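Local structure of GDP-perosamine synthase (Caulobacter crescentus, 3BN1) at residues H134-M142 with H278-M289; F43-V53 with S173-F184. The protein catalyses the PLP-dependent transfer of an amino group from L-glutamate to GDP-4-keto-6-deoxy-D-mannose, making GDP-perosamine for the O-antigen of the bacterial lipopolysaccharide. One frame throughout, in Å; residues are numbered along the deposited sequence.

Contact 1. Residues H134-M142 with H278-M289; sequences HLYGQICDM and HVALTGRHVFWM
Gln138 and His285 hold the middle of this contact between two irregular loops. CB of Gln138 sits over one face of the imidazole, 3.6 Å from the ring centroid of His285, while Phe287 covers the opposite face. With CG anti to the backbone N (chi1 -179°), the Gln138 amide runs on to the 278-280 backbone and is held by two protein bonds: Ala280 N donates to Gln138 OE1 in the carbonyl plane at 2.8 Å, and Gln138 NE2 gives a longer bond, 3.3 Å, to His278 O. Packing is also tight at Gly137, whose O accepts from Val286 N (2.9 Å) and whose CA lies against Val286 CG2 at 3.7 Å. Beside it, the Tyr136 ring meets Trp288 CE3 at its edge through CD1. Water reaches each end of the Gln138 amide, weakly at NE2, and toward Asp141 and Thr282 the loops part and waters join Ile139 N to Arg284 O and Ile139 O to Thr282 OG1. Trp288 also touches the bound 2-oxoglutarate, its NE1 bonded to Asn187 O. Tyr168 of strand 167-168 packs on Ile139 and Thr282, helix 249-266 lies against Arg284, Val286 and Phe287, and Asn349 of strand 347-350 touches Tyr136 and Met289.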
# COMPACT_ATOMS: atom_id res chain seq x y z
N HIS A 134 14.06 2.30 16.58
CA HIS A 134 15.45 1.83 16.63
C HIS A 134 16.24 2.46 15.45
O HIS A 134 16.44 1.86 14.41
CB HIS A 134 15.50 0.27 16.65
CG HIS A 134 14.54 -0.38 17.60
ND1 HIS A 134 14.36 0.06 18.90
CD2 HIS A 134 13.80 -1.52 17.50
CE1 HIS A 134 13.49 -0.72 19.52
NE2 HIS A 134 13.15 -1.70 18.70
N LEU A 135 16.70 3.69 15.63
CA LEU A 135 17.36 4.42 14.56
C LEU A 135 18.72 3.87 14.15
O LEU A 135 19.54 3.55 15.02
CB LEU A 135 17.53 5.84 15.04
CG LEU A 135 16.33 6.77 14.98
CD1 LEU A 135 16.83 8.22 15.30
CD2 LEU A 135 15.66 6.66 13.61
N TYR A 136 18.98 3.85 12.84
CA TYR A 136 20.28 3.42 12.32
C TYR A 136 20.66 1.95 12.55
O TYR A 136 21.71 1.46 12.09
CB TYR A 136 21.34 4.44 12.76
CG TYR A 136 20.84 5.80 12.32
CD1 TYR A 136 20.16 5.91 11.10
CD2 TYR A 136 20.84 6.87 13.18
CE1 TYR A 136 19.57 7.06 10.70
CE2 TYR A 136 20.30 8.08 12.77
CZ TYR A 136 19.68 8.16 11.53
OH TYR A 136 19.12 9.32 11.09
N GLY A 137 19.76 1.22 13.18
CA GLY A 137 20.04 -0.20 13.40
C GLY A 137 20.35 -0.52 14.84
O GLY A 137 20.78 -1.64 15.17
N GLN A 138 20.14 0.46 15.71
CA GLN A 138 20.43 0.27 17.12
C GLN A 138 19.12 0.27 17.91
O GLN A 138 18.40 1.29 17.87
CB GLN A 138 21.28 1.45 17.64
CG GLN A 138 21.67 1.35 19.09
CD GLN A 138 22.97 2.04 19.46
OE1 GLN A 138 23.77 1.45 20.22
NE2 GLN A 138 23.26 3.23 18.88
N ILE A 139 18.88 -0.80 18.69
CA ILE A 139 17.66 -0.88 19.57
C ILE A 139 17.67 0.14 20.73
O ILE A 139 18.70 0.34 21.38
CB ILE A 139 17.44 -2.34 20.05
CG1 ILE A 139 17.15 -3.25 18.82
CG2 ILE A 139 16.32 -2.42 21.09
CD1 ILE A 139 17.13 -4.75 19.04
N CYS A 140 16.54 0.81 20.99
CA CYS A 140 16.48 1.74 22.11
C CYS A 140 16.66 0.97 23.41
O CYS A 140 16.65 -0.27 23.42
CB CYS A 140 15.07 2.32 22.21
SG CYS A 140 14.58 3.24 20.71
N ASP A 141 16.85 1.71 24.50
CA ASP A 141 17.01 1.08 25.81
C ASP A 141 15.67 0.57 26.31
O ASP A 141 14.96 1.23 27.10
CB ASP A 141 17.64 2.04 26.81
CG ASP A 141 18.29 1.30 28.00
OD1 ASP A 141 18.34 0.05 28.04
OD2 ASP A 141 18.81 1.97 28.90
N MET A 142 15.32 -0.60 25.82
CA MET A 142 14.01 -1.20 26.06
C MET A 142 13.52 -1.48 27.44
O MET A 142 12.37 -1.24 27.76
CB MET A 142 13.75 -2.38 25.12
CG MET A 142 13.80 -2.00 23.66
SD MET A 142 12.50 -0.77 23.22
CE MET A 142 10.93 -1.64 23.65
N HIS A 278 28.07 6.25 18.83
CA HIS A 278 28.29 5.48 20.05
C HIS A 278 27.50 4.18 19.91
O HIS A 278 26.36 4.12 19.39
CB HIS A 278 27.76 6.28 21.24
CG HIS A 278 27.71 5.52 22.53
ND1 HIS A 278 28.86 5.10 23.17
CD2 HIS A 278 26.67 5.09 23.28
CE1 HIS A 278 28.52 4.42 24.26
NE2 HIS A 278 27.20 4.40 24.34
N VAL A 279 28.12 3.11 20.38
CA VAL A 279 27.43 1.84 20.34
C VAL A 279 27.12 1.27 21.72
O VAL A 279 28.06 0.87 22.44
CB VAL A 279 28.30 0.84 19.60
CG1 VAL A 279 27.62 -0.53 19.54
CG2 VAL A 279 28.49 1.41 18.24
N ALA A 280 25.84 1.18 22.07
CA ALA A 280 25.46 0.58 23.38
C ALA A 280 25.88 -0.88 23.49
O ALA A 280 25.75 -1.65 22.53
CB ALA A 280 23.93 0.68 23.58
N LEU A 281 26.24 -1.33 24.68
CA LEU A 281 26.63 -2.74 24.80
C LEU A 281 25.44 -3.64 25.07
O LEU A 281 25.62 -4.75 25.56
CB LEU A 281 27.69 -2.90 25.90
CG LEU A 281 28.98 -2.11 25.71
CD1 LEU A 281 29.93 -2.27 26.90
CD2 LEU A 281 29.61 -2.58 24.41
N THR A 282 24.23 -3.16 24.77
CA THR A 282 22.96 -3.88 25.00
C THR A 282 22.66 -5.08 24.09
O THR A 282 21.89 -5.98 24.45
CB THR A 282 21.78 -2.95 24.93
OG1 THR A 282 21.86 -2.20 23.70
CG2 THR A 282 21.84 -2.01 26.10
N GLY A 283 23.33 -5.12 22.93
CA GLY A 283 23.15 -6.20 21.95
C GLY A 283 23.78 -5.69 20.67
O GLY A 283 24.54 -4.71 20.66
N ARG A 284 23.40 -6.31 19.56
CA ARG A 284 23.97 -5.97 18.25
C ARG A 284 23.32 -4.78 17.62
O ARG A 284 22.07 -4.71 17.51
CB ARG A 284 23.71 -7.12 17.29
CG ARG A 284 24.38 -6.94 15.95
CD ARG A 284 24.19 -8.16 15.05
NE ARG A 284 25.21 -8.19 13.98
CZ ARG A 284 25.36 -9.22 13.14
NH1 ARG A 284 24.50 -10.23 13.21
NH2 ARG A 284 26.33 -9.25 12.23
N HIS A 285 24.17 -3.89 17.14
CA HIS A 285 23.78 -2.70 16.41
C HIS A 285 24.06 -3.10 14.97
O HIS A 285 25.20 -3.42 14.58
CB HIS A 285 24.69 -1.61 16.84
CG HIS A 285 24.38 -0.28 16.25
ND1 HIS A 285 23.91 -0.14 14.96
CD2 HIS A 285 24.58 0.97 16.74
CE1 HIS A 285 23.81 1.15 14.69
NE2 HIS A 285 24.19 1.84 15.75
N VAL A 286 23.01 -3.19 14.17
CA VAL A 286 23.14 -3.64 12.80
C VAL A 286 23.61 -2.59 11.78
O VAL A 286 23.96 -2.93 10.64
CB VAL A 286 21.96 -4.50 12.32
CG1 VAL A 286 21.86 -5.83 13.15
CG2 VAL A 286 20.71 -3.66 12.26
N PHE A 287 23.70 -1.34 12.20
CA PHE A 287 24.24 -0.33 11.30
C PHE A 287 23.58 -0.13 9.93
O PHE A 287 24.22 -0.19 8.85
CB PHE A 287 25.77 -0.49 11.23
CG PHE A 287 26.49 0.12 12.40
CD1 PHE A 287 26.71 1.51 12.46
CD2 PHE A 287 26.87 -0.64 13.49
CE1 PHE A 287 27.35 2.13 13.59
CE2 PHE A 287 27.53 -0.06 14.59
CZ PHE A 287 27.75 1.34 14.65
N TRP A 288 22.28 0.17 9.97
CA TRP A 288 21.59 0.49 8.74
C TRP A 288 22.39 1.64 8.06
O TRP A 288 22.60 1.69 6.83
CB TRP A 288 20.16 0.94 9.04
CG TRP A 288 19.50 1.40 7.72
CD1 TRP A 288 19.52 0.76 6.50
CD2 TRP A 288 18.75 2.60 7.53
NE1 TRP A 288 18.84 1.53 5.55
CE2 TRP A 288 18.34 2.65 6.18
CE3 TRP A 288 18.48 3.70 8.35
CZ2 TRP A 288 17.65 3.75 5.64
CZ3 TRP A 288 17.71 4.76 7.82
CH2 TRP A 288 17.27 4.74 6.51
N MET A 289 22.89 2.56 8.89
CA MET A 289 23.70 3.67 8.43
C MET A 289 24.69 3.99 9.52
O MET A 289 24.29 3.98 10.70
CB MET A 289 22.79 4.88 8.35
CG MET A 289 21.67 4.63 7.36
SD MET A 289 21.80 5.68 5.97
CE MET A 289 20.42 6.72 6.50
O HOH W 1 24.96 5.87 17.94
O HOH W 2 23.77 -1.40 20.16
O HOH W 3 21.27 -2.40 19.20
O HOH W 4 20.12 -0.16 23.85

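Contact 2. Residues F43-V53 with S173-F184; sequences FEKAFADYCGV and SGSLGDCATFSF
Phe47 presents its edge to the face of Phe182 and takes the edge of Phe184 over one of its own faces, so the three rings form a chain of edge-to-face contacts. In the first pair CZ of Phe47 lies over the centre of the Phe182 ring, with the planes at 78° and the centroids 5.0 Å apart. The second pair is offset: CZ of Phe184 comes within 4.1 Å of Phe47 CE1, and the planes stand at 76°. Phe43 closes the group from one turn earlier in the helix, its CZ over a face of Phe184, offset toward the rim, and the two planes inclined at 51°. Four residues apart, Phe43 and Phe47 leave the same side of helix 38-51; in both, CG is anti to the backbone N, which carries the rings onward to Phe182 and Phe184.

This is helix-on-sheet packing in the PLP-binding domain of a fold-type I aminotransferase. The helix lies over strand 179-183 of the central seven-stranded sheet, with Met197 of the adjacent strand touching Phe43, Phe47 and Phe184. On strand 179-183 itself, Ser183 OG bonds to the phosphate of the PLP-lysine at position 188.

Farther along, Cys51 SG sits obliquely to the Phe182 ring, 4.0 Å from its CZ. The helix then ends in a Schellman motif at Gly52, where positive phi turns the chain and brings Val53 back to the loop before the strand. There Val53 CG1 packs 3.6 Å from Ser175 CA, and a water donates to both Cys51 O and Ser175 OG; Ser175 OG is also bonded to Lys172 O.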
# COMPACT_ATOMS: atom_id res chain seq x y z
N PHE A 43 7.85 -16.51 3.73
CA PHE A 43 8.53 -15.33 4.23
C PHE A 43 8.01 -14.95 5.62
O PHE A 43 8.80 -14.73 6.56
CB PHE A 43 8.28 -14.17 3.24
CG PHE A 43 9.07 -12.93 3.55
CD1 PHE A 43 10.32 -13.02 4.19
CD2 PHE A 43 8.56 -11.66 3.23
CE1 PHE A 43 11.07 -11.85 4.47
CE2 PHE A 43 9.31 -10.47 3.54
CZ PHE A 43 10.56 -10.58 4.15
N GLU A 44 6.70 -14.99 5.82
CA GLU A 44 6.22 -14.65 7.15
C GLU A 44 6.76 -15.66 8.15
O GLU A 44 7.17 -15.29 9.24
CB GLU A 44 4.68 -14.56 7.24
CG GLU A 44 4.03 -13.38 6.41
CD GLU A 44 2.51 -13.37 6.45
OE1 GLU A 44 1.96 -14.49 6.57
OE2 GLU A 44 1.89 -12.27 6.39
N LYS A 45 6.74 -16.93 7.76
CA LYS A 45 7.22 -17.98 8.64
C LYS A 45 8.67 -17.76 9.05
O LYS A 45 9.03 -17.76 10.22
CB LYS A 45 7.11 -19.31 7.90
CG LYS A 45 6.59 -20.44 8.78
CD LYS A 45 7.44 -21.70 8.64
CE LYS A 45 8.67 -21.72 9.58
NZ LYS A 45 8.73 -22.91 10.49
N ALA A 46 9.53 -17.70 8.05
CA ALA A 46 10.96 -17.50 8.30
C ALA A 46 11.22 -16.24 9.10
O ALA A 46 12.18 -16.13 9.86
CB ALA A 46 11.66 -17.34 6.94
N PHE A 47 10.40 -15.22 8.86
CA PHE A 47 10.70 -13.93 9.51
C PHE A 47 10.35 -13.95 10.95
O PHE A 47 11.01 -13.38 11.78
CB PHE A 47 9.96 -12.77 8.81
CG PHE A 47 10.52 -11.41 9.17
CD1 PHE A 47 11.68 -10.96 8.56
CD2 PHE A 47 10.00 -10.69 10.25
CE1 PHE A 47 12.28 -9.77 8.95
CE2 PHE A 47 10.59 -9.48 10.63
CZ PHE A 47 11.73 -8.99 9.95
N ALA A 48 9.24 -14.60 11.22
CA ALA A 48 8.78 -14.73 12.58
C ALA A 48 9.81 -15.53 13.39
O ALA A 48 10.09 -15.23 14.56
CB ALA A 48 7.44 -15.44 12.56
N ASP A 49 10.34 -16.58 12.78
CA ASP A 49 11.39 -17.38 13.41
C ASP A 49 12.66 -16.54 13.56
O ASP A 49 13.33 -16.59 14.58
CB ASP A 49 11.79 -18.60 12.53
CG ASP A 49 10.63 -19.54 12.23
OD1 ASP A 49 9.63 -19.56 12.99
OD2 ASP A 49 10.76 -20.27 11.23
N TYR A 50 13.03 -15.77 12.55
CA TYR A 50 14.25 -15.00 12.70
C TYR A 50 14.15 -14.03 13.84
O TYR A 50 15.09 -13.87 14.62
CB TYR A 50 14.56 -14.31 11.41
CG TYR A 50 15.84 -13.52 11.47
CD1 TYR A 50 17.07 -14.14 11.56
CD2 TYR A 50 15.80 -12.13 11.50
CE1 TYR A 50 18.26 -13.38 11.58
CE2 TYR A 50 16.96 -11.36 11.50
CZ TYR A 50 18.19 -12.00 11.57
OH TYR A 50 19.34 -11.24 11.63
N CYS A 51 12.97 -13.44 14.00
CA CYS A 51 12.73 -12.57 15.14
C CYS A 51 12.39 -13.27 16.44
O CYS A 51 12.29 -12.63 17.50
CB CYS A 51 11.58 -11.60 14.84
SG CYS A 51 12.16 -10.45 13.54
N GLY A 52 12.15 -14.57 16.37
CA GLY A 52 11.82 -15.32 17.57
C GLY A 52 10.42 -15.01 18.09
O GLY A 52 10.14 -15.11 19.28
N VAL A 53 9.46 -14.77 17.20
CA VAL A 53 8.12 -14.48 17.72
C VAL A 53 7.16 -15.42 17.05
O VAL A 53 7.54 -16.09 16.09
CB VAL A 53 7.66 -13.04 17.35
CG1 VAL A 53 8.49 -11.99 18.02
CG2 VAL A 53 7.65 -12.87 15.86
N SER A 173 15.23 -7.49 17.58
CA SER A 173 14.29 -6.37 17.36
C SER A 173 13.00 -7.09 16.88
O SER A 173 13.05 -8.16 16.25
CB SER A 173 14.77 -5.51 16.17
OG SER A 173 15.14 -6.38 15.11
N GLY A 174 11.85 -6.54 17.22
CA GLY A 174 10.59 -7.10 16.81
C GLY A 174 9.93 -7.96 17.87
O GLY A 174 8.71 -8.16 17.80
N SER A 175 10.70 -8.44 18.85
CA SER A 175 10.12 -9.33 19.88
C SER A 175 9.89 -8.61 21.18
O SER A 175 9.49 -9.27 22.16
CB SER A 175 11.09 -10.50 20.23
OG SER A 175 12.36 -10.00 20.62
N LEU A 176 10.28 -7.32 21.21
CA LEU A 176 10.28 -6.55 22.46
C LEU A 176 9.00 -5.87 22.90
O LEU A 176 8.69 -5.88 24.08
CB LEU A 176 11.40 -5.49 22.45
CG LEU A 176 12.77 -6.08 22.17
CD1 LEU A 176 13.55 -5.14 21.30
CD2 LEU A 176 13.51 -6.44 23.48
N GLY A 177 8.28 -5.21 22.00
CA GLY A 177 7.04 -4.55 22.45
C GLY A 177 5.80 -5.47 22.29
O GLY A 177 5.88 -6.70 22.20
N ASP A 178 4.61 -4.87 22.26
CA ASP A 178 3.41 -5.62 22.00
C ASP A 178 3.44 -6.07 20.55
O ASP A 178 2.97 -7.17 20.19
CB ASP A 178 2.27 -4.70 22.37
CG ASP A 178 2.24 -4.48 23.89
OD1 ASP A 178 1.80 -5.43 24.62
OD2 ASP A 178 2.65 -3.39 24.37
N CYS A 179 4.02 -5.21 19.71
CA CYS A 179 4.16 -5.61 18.31
C CYS A 179 5.27 -4.72 17.78
O CYS A 179 5.87 -3.94 18.54
CB CYS A 179 2.89 -5.43 17.47
SG CYS A 179 2.26 -3.71 17.58
N ALA A 180 5.65 -4.92 16.53
CA ALA A 180 6.74 -4.06 16.02
C ALA A 180 6.56 -4.07 14.53
O ALA A 180 5.93 -5.00 13.99
CB ALA A 180 8.09 -4.70 16.31
N THR A 181 7.21 -3.11 13.86
CA THR A 181 7.14 -3.06 12.40
C THR A 181 8.54 -2.90 11.79
O THR A 181 9.52 -2.46 12.42
CB THR A 181 6.21 -1.93 11.92
OG1 THR A 181 6.84 -0.72 12.30
CG2 THR A 181 4.88 -1.97 12.68
N PHE A 182 8.60 -3.37 10.55
CA PHE A 182 9.81 -3.31 9.76
C PHE A 182 9.50 -2.84 8.35
O PHE A 182 8.37 -2.99 7.84
CB PHE A 182 10.43 -4.70 9.61
CG PHE A 182 10.86 -5.31 10.90
CD1 PHE A 182 9.94 -6.03 11.68
CD2 PHE A 182 12.17 -5.18 11.32
CE1 PHE A 182 10.33 -6.56 12.92
CE2 PHE A 182 12.63 -5.83 12.46
CZ PHE A 182 11.70 -6.50 13.29
N SER A 183 10.55 -2.33 7.74
CA SER A 183 10.47 -1.80 6.38
C SER A 183 11.45 -2.54 5.46
O SER A 183 12.63 -2.73 5.79
CB SER A 183 10.92 -0.35 6.37
OG SER A 183 11.01 0.08 5.01
N PHE A 184 10.99 -2.91 4.27
CA PHE A 184 11.88 -3.54 3.27
C PHE A 184 11.91 -2.60 2.10
O PHE A 184 12.13 -2.99 0.96
CB PHE A 184 11.34 -4.89 2.88
CG PHE A 184 10.95 -5.73 4.07
CD1 PHE A 184 11.91 -6.03 5.04
CD2 PHE A 184 9.68 -6.32 4.18
CE1 PHE A 184 11.58 -6.83 6.15
CE2 PHE A 184 9.33 -7.11 5.29
CZ PHE A 184 10.29 -7.38 6.28
O HOH W 5 13.87 -12.76 20.21

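From the N terminus, helix 38-51 supplies the first half of contact 2, and the chain reaches 134-142, after strand 127-130, before either contact is closed. Contact 2 closes first, when 173-184 returns under the helix 120 residues on; contact 1 closes later, as 278-289 comes back to 134-142 across a gap of 136. The two loops therefore cross, their segments alternating. Contact 2 ties an early helix to the central sheet, whereas contact 1 joins a loop from that sheet to the one leading into strand 290-294 of the four-stranded antiparallel sheet. With centres 16 Å apart, they touch: Ile139 CD1 lies 3.6 Å from Ser173 N, and Leu176 packs on Ile139 and Met142.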